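Local atomic coordinates of superoxide dismutase (Leishmania major, PDB entry 4F2N), a protein that catalyses the dismutation of superoxide to molecular oxygen and hydrogen peroxide at an iron centre, as an iron superoxide dismutase built of two identical subunits. Residues V149-S154 against A190-H195; W156-V161 against D171-A176. All blocks are in the same frame, centred on the assembly; numbering follows the deposited sequence.

Interaction 1: V149-S154 against A190-H195. With FE2 (Fe (II) ion), chain N.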
loop_
_atom_site.group_PDB
_atom_site.type_symbol
_atom_site.label_atom_id
_atom_site.label_comp_id
_atom_site.label_asym_id
_atom_site.label_seq_id
_atom_site.Cartn_x
_atom_site.Cartn_y
_atom_site.Cartn_z
ATOM N N VAL B 149 7.473 4.089 9.869
ATOM C CA VAL B 149 8.232 2.921 9.398
ATOM C C VAL B 149 7.429 1.632 9.634
ATOM O O VAL B 149 7.372 0.753 8.767
ATOM C CB VAL B 149 9.581 2.828 10.119
ATOM C CG1 VAL B 149 10.204 1.438 9.952
ATOM C CG2 VAL B 149 10.517 3.889 9.540
ATOM N N ASN B 150 6.814 1.553 10.807
ATOM C CA ASN B 150 6.100 0.364 11.236
ATOM C C ASN B 150 4.688 0.232 10.685
ATOM O O ASN B 150 4.029 -0.748 10.958
ATOM C CB ASN B 150 6.031 0.334 12.758
ATOM C CG ASN B 150 7.370 0.069 13.399
ATOM O OD1 ASN B 150 8.287 -0.465 12.785
ATOM N ND2 ASN B 150 7.465 0.401 14.667
ATOM N N ASN B 151 4.212 1.221 9.938
ATOM C CA ASN B 151 2.843 1.177 9.427
ATOM C C ASN B 151 2.790 0.194 8.247
ATOM O O ASN B 151 3.206 0.542 7.132
ATOM C CB ASN B 151 2.381 2.563 8.988
ATOM C CG ASN B 151 0.890 2.649 8.850
ATOM O OD1 ASN B 151 0.177 1.854 9.422
ATOM N ND2 ASN B 151 0.414 3.654 8.161
ATOM N N PHE B 152 2.292 -1.016 8.486
ATOM C CA PHE B 152 2.409 -2.085 7.474
ATOM C C PHE B 152 1.523 -1.762 6.285
ATOM O O PHE B 152 0.324 -1.494 6.465
ATOM C CB PHE B 152 1.991 -3.453 8.046
ATOM C CG PHE B 152 2.274 -4.604 7.126
ATOM C CD1 PHE B 152 3.584 -4.970 6.831
ATOM C CD2 PHE B 152 1.249 -5.322 6.561
ATOM C CE1 PHE B 152 3.849 -6.053 5.987
ATOM C CE2 PHE B 152 1.503 -6.401 5.719
ATOM C CZ PHE B 152 2.805 -6.753 5.424
ATOM N N GLY B 153 2.095 -1.803 5.086
ATOM C CA GLY B 153 1.323 -1.561 3.836
ATOM C C GLY B 153 1.237 -0.079 3.531
ATOM O O GLY B 153 2.178 0.709 3.859
ATOM N N SER B 154 0.127 0.325 2.918
ATOM C CA SER B 154 -0.085 1.749 2.597
ATOM C C SER B 154 -0.756 2.467 3.753
ATOM O O SER B 154 -1.603 1.873 4.453
ATOM C CB SER B 154 -0.989 1.892 1.372
ATOM O OG SER B 154 -0.546 1.058 0.302
ATOM N N ALA B 190 2.152 12.536 7.431
ATOM C CA ALA B 190 3.127 12.065 6.433
ATOM C C ALA B 190 2.467 10.923 5.694
ATOM O O ALA B 190 1.957 9.966 6.311
ATOM C CB ALA B 190 4.409 11.583 7.106
ATOM N N ASP B 191 2.434 11.031 4.376
ATOM C CA ASP B 191 1.929 9.939 3.525
ATOM C C ASP B 191 2.983 8.826 3.522
ATOM O O ASP B 191 4.154 9.096 3.206
ATOM C CB ASP B 191 1.780 10.496 2.092
ATOM C CG ASP B 191 1.055 9.558 1.146
ATOM O OD1 ASP B 191 0.677 8.431 1.553
ATOM O OD2 ASP B 191 0.817 9.973 -0.033
ATOM N N VAL B 192 2.609 7.603 3.905
ATOM C CA VAL B 192 3.550 6.489 3.772
ATOM C C VAL B 192 3.029 5.388 2.840
ATOM O O VAL B 192 3.505 4.249 2.868
ATOM C CB VAL B 192 4.045 5.921 5.118
ATOM C CG1 VAL B 192 4.844 6.963 5.890
ATOM C CG2 VAL B 192 2.854 5.503 5.958
ATOM N N TRP B 193 2.072 5.723 1.965
ATOM C CA TRP B 193 1.917 4.919 0.740
ATOM C C TRP B 193 3.238 4.908 0.050
ATOM O O TRP B 193 3.938 5.950 0.032
ATOM C CB TRP B 193 0.883 5.553 -0.183
ATOM C CG TRP B 193 -0.564 5.290 0.231
ATOM C CD1 TRP B 193 -1.208 5.694 1.392
ATOM C CD2 TRP B 193 -1.583 4.674 -0.596
ATOM N NE1 TRP B 193 -2.546 5.317 1.378
ATOM C CE2 TRP B 193 -2.832 4.692 0.192
ATOM C CE3 TRP B 193 -1.587 4.085 -1.878
ATOM C CZ2 TRP B 193 -4.020 4.139 -0.298
ATOM C CZ3 TRP B 193 -2.798 3.533 -2.361
ATOM C CH2 TRP B 193 -3.984 3.570 -1.588
ATOM N N GLU B 194 3.596 3.782 -0.579
ATOM C CA GLU B 194 4.925 3.660 -1.184
ATOM C C GLU B 194 5.129 4.664 -2.302
ATOM O O GLU B 194 6.256 5.132 -2.525
ATOM C CB GLU B 194 5.197 2.232 -1.688
ATOM C CG GLU B 194 5.332 1.227 -0.551
ATOM C CD GLU B 194 5.587 -0.204 -1.031
ATOM O OE1 GLU B 194 4.791 -0.723 -1.867
ATOM O OE2 GLU B 194 6.569 -0.818 -0.519
ATOM N N HIS B 195 4.051 5.018 -2.999
ATOM C CA HIS B 195 4.157 6.047 -4.041
ATOM C C HIS B 195 4.587 7.399 -3.519
ATOM O O HIS B 195 5.051 8.225 -4.322
ATOM C CB HIS B 195 2.848 6.176 -4.872
ATOM C CG HIS B 195 1.706 6.827 -4.133
ATOM N ND1 HIS B 195 0.517 6.187 -3.905
ATOM C CD2 HIS B 195 1.576 8.120 -3.570
ATOM C CE1 HIS B 195 -0.326 7.021 -3.229
ATOM N NE2 HIS B 195 0.328 8.199 -3.010
HETATM FE FE FE2 N . -0.214 9.660 -1.635
HETATM O O HOH W 1 1.464 1.981 -1.088
HETATM O O HOH W 2 -1.504 8.197 -0.496
#

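Interaction 2: W156-V161 against D171-A176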
loop_
_atom_site.group_PDB
_atom_site.type_symbol
_atom_site.label_atom_id
_atom_site.label_comp_id
_atom_site.label_asym_id
_atom_site.label_seq_id
_atom_site.Cartn_x
_atom_site.Cartn_y
_atom_site.Cartn_z
ATOM N N TRP B 156 -0.966 6.379 6.368
ATOM C CA TRP B 156 -0.649 7.735 6.807
ATOM C C TRP B 156 -0.256 7.689 8.258
ATOM O O TRP B 156 -0.826 6.899 9.064
ATOM C CB TRP B 156 -1.907 8.642 6.643
ATOM C CG TRP B 156 -2.368 8.735 5.209
ATOM C CD1 TRP B 156 -3.217 7.850 4.524
ATOM C CD2 TRP B 156 -2.028 9.781 4.227
ATOM N NE1 TRP B 156 -3.405 8.260 3.224
ATOM C CE2 TRP B 156 -2.695 9.401 2.976
ATOM C CE3 TRP B 156 -1.251 10.943 4.260
ATOM C CZ2 TRP B 156 -2.610 10.170 1.844
ATOM C CZ3 TRP B 156 -1.150 11.724 3.078
ATOM C CH2 TRP B 156 -1.816 11.343 1.908
ATOM N N THR B 157 0.684 8.548 8.618
ATOM C CA THR B 157 1.042 8.748 10.012
ATOM C C THR B 157 0.724 10.214 10.375
ATOM O O THR B 157 1.043 11.145 9.614
ATOM C CB THR B 157 2.530 8.442 10.239
ATOM O OG1 THR B 157 2.743 7.072 9.899
ATOM C CG2 THR B 157 2.922 8.636 11.707
ATOM N N TRP B 158 0.133 10.399 11.546
ATOM C CA TRP B 158 -0.491 11.672 11.902
ATOM C C TRP B 158 -0.028 12.160 13.226
ATOM O O TRP B 158 0.201 11.364 14.147
ATOM C CB TRP B 158 -1.997 11.434 12.069
ATOM C CG TRP B 158 -2.683 10.887 10.844
ATOM C CD1 TRP B 158 -2.877 9.541 10.496
ATOM C CD2 TRP B 158 -3.336 11.656 9.777
ATOM N NE1 TRP B 158 -3.562 9.444 9.318
ATOM C CE2 TRP B 158 -3.862 10.662 8.821
ATOM C CE3 TRP B 158 -3.524 13.024 9.520
ATOM C CZ2 TRP B 158 -4.559 11.032 7.666
ATOM C CZ3 TRP B 158 -4.214 13.398 8.339
ATOM C CH2 TRP B 158 -4.738 12.407 7.441
ATOM N N LEU B 159 0.056 13.474 13.359
ATOM C CA LEU B 159 0.067 14.129 14.681
ATOM C C LEU B 159 -1.291 14.810 14.832
ATOM O O LEU B 159 -1.685 15.622 13.986
ATOM C CB LEU B 159 1.208 15.163 14.781
ATOM C CG LEU B 159 1.343 15.966 16.094
ATOM C CD1 LEU B 159 1.668 15.059 17.273
ATOM C CD2 LEU B 159 2.453 17.002 15.916
ATOM N N CYS B 160 -2.014 14.451 15.880
ATOM C CA CYS B 160 -3.349 14.979 16.131
ATOM C C CYS B 160 -3.488 15.597 17.506
ATOM O O CYS B 160 -2.755 15.255 18.456
ATOM C CB CYS B 160 -4.436 13.897 15.993
ATOM S SG CYS B 160 -4.535 13.088 14.385
ATOM N N VAL B 161 -4.469 16.487 17.604
ATOM C CA VAL B 161 -4.930 17.011 18.874
ATOM C C VAL B 161 -6.210 16.224 19.214
ATOM O O VAL B 161 -7.128 16.035 18.365
ATOM C CB VAL B 161 -5.280 18.518 18.755
ATOM C CG1 VAL B 161 -6.165 18.973 19.908
ATOM C CG2 VAL B 161 -4.022 19.380 18.610
ATOM N N ASP B 171 -0.796 8.917 15.608
ATOM C CA ASP B 171 -1.723 7.887 15.185
ATOM C C ASP B 171 -1.332 7.462 13.767
ATOM O O ASP B 171 -0.956 8.305 12.979
ATOM C CB ASP B 171 -3.121 8.508 15.166
ATOM C CG ASP B 171 -4.219 7.490 15.078
ATOM O OD1 ASP B 171 -4.137 6.465 15.803
ATOM O OD2 ASP B 171 -5.189 7.723 14.302
ATOM N N SER B 172 -1.400 6.172 13.462
ATOM C CA SER B 172 -1.187 5.671 12.099
ATOM C C SER B 172 -2.493 5.131 11.588
ATOM O O SER B 172 -3.245 4.498 12.348
ATOM C CB SER B 172 -0.150 4.560 12.117
ATOM O OG SER B 172 1.131 5.145 12.217
ATOM N N THR B 173 -2.790 5.370 10.309
ATOM C CA THR B 173 -3.957 4.754 9.703
ATOM C C THR B 173 -3.517 3.907 8.485
ATOM O O THR B 173 -2.422 4.107 7.941
ATOM C CB THR B 173 -5.000 5.798 9.253
ATOM O OG1 THR B 173 -4.369 6.755 8.368
ATOM C CG2 THR B 173 -5.635 6.547 10.491
ATOM N N SER B 174 -4.369 2.974 8.092
ATOM C CA SER B 174 -4.127 2.116 6.931
ATOM C C SER B 174 -4.893 2.701 5.719
ATOM O O SER B 174 -6.065 3.105 5.850
ATOM C CB SER B 174 -4.651 0.702 7.250
ATOM O OG SER B 174 -4.713 -0.145 6.094
ATOM N N ASN B 175 -4.254 2.681 4.554
ATOM C CA ASN B 175 -4.940 2.991 3.279
ATOM C C ASN B 175 -5.515 4.418 3.264
ATOM O O ASN B 175 -4.730 5.351 3.291
ATOM C CB ASN B 175 -5.983 1.921 2.911
ATOM C CG ASN B 175 -5.317 0.576 2.576
ATOM O OD1 ASN B 175 -4.101 0.535 2.387
ATOM N ND2 ASN B 175 -6.100 -0.518 2.516
ATOM N N ALA B 176 -6.842 4.568 3.209
ATOM C CA ALA B 176 -7.449 5.904 3.192
ATOM C C ALA B 176 -7.856 6.393 4.578
ATOM O O ALA B 176 -8.423 7.470 4.715
ATOM C CB ALA B 176 -8.650 5.967 2.239
#

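Interaction 1: V149-S154 against A190-H195
Two polar partners grip the hydroxyl of S154: a water 2.6 Å from OG, which bridges to E194, and the equivalent hydroxyl, S154 OG of the second subunit. The water in turn accepts from the backbone N of E194 at 2.8 Å. This is the dimer-facing side of the iron site of an Fe/Mn superoxide dismutase, where D191 and H195 bind the metal together with H58 and H108. S154 CB stands over the face of the W193 indole, a CH-pi contact 3.4 Å from the centroid of the five-membered ring and only 10° off the normal, while a chi1 of -49°, with OG anti to the carbonyl carbon, directs the hydroxyl to the water. On the opposite face of the indole, nearer the rim, stands the water that completes the iron's ligands, so one aromatic plate separates S154 from the metal-bound solvent. The NE1 of W193 is taken by N175. N151 and V192 also touch, ND2 of N151 lying 3.8 Å from CG2 of V192, while that amide nitrogen bonds T173 O. E194 reaches across the dimer interface to H195 of the second subunit, a bridge between the two iron sites. D191 divides its carboxylate: OD2 binds iron at 1.9 Å, whereas OD1 closes an Asx turn by accepting from W193 N at 3.1 Å, the N-H arriving from above the carboxylate plane, 45° out of it.

Interaction 2: W156-V161 against D171-A176
Strands 156-161 and 171-174 run antiparallel, their axes 4.7 Å apart at closest approach, and form a beta hairpin in the three-stranded sheet of the C-terminal domain. W156 and T173 make one hydrogen-bonded pair, with T173 N to W156 O at 2.8 Å, and W158 and D171 make the other, with W158 N to D171 O also at 2.8 Å. Between them T157 and S172 form a non-hydrogen-bonded pair, where S172 CA makes a CA-H...O contact with W156 O. Side chains alternate: W156, W158, D171 and T173 share one face, T157 and S172 the other. On the latter, the hydroxyls of T157 and S172 are joined by a weak hydrogen bond, OG1 to OG 3.4 Å, beside A147 of helix 137-149. On the tryptophan face T173 OG1 lies between the two tryptophans. It sits between its own backbone N and carbonyl carbon (chi1 55°), which puts the hydroxyl between NE1 of W158 and CB of W156. It lies 3.5 Å from CB of W156, while its bond with G177 O ties the strand to the following loop. The W156 indole meets N175 O at its edge, in the ring plane, with CD1 3.2 Å from that oxygen; its NE1 bonds Q104, and the ring stands edge-to-face with the iron ligand H108. W158 likewise presents an edge, its CD1 lying against D171 O. T173 OG1 lies in the plane of the W158 ring, only 5° out of it, and accepts from NE1 over 3.0 Å, nearly straight at 169°.

In the fold
Interactions 1 and 2 illustrate how a small antiparallel sheet can serve a metal site, their centres lying 10 Å apart in the C-terminal domain. Along the chain the order is 149-154, 156-161, 171-176, 190-195, which nests interaction 2 inside the loop closed by interaction 1. Strand 155-161 is the middle one of three, flanked by 168-174 and by 185-191, whose end carries D191. The contacts join directly: A190 N probably bonds T157 O, S154 O probably accepts from N175 N, and D191 CB packs on W156. Sheet neighbours and the D191-W156 packing connect hairpin and iron ligands, and both contacts also reach the second subunit.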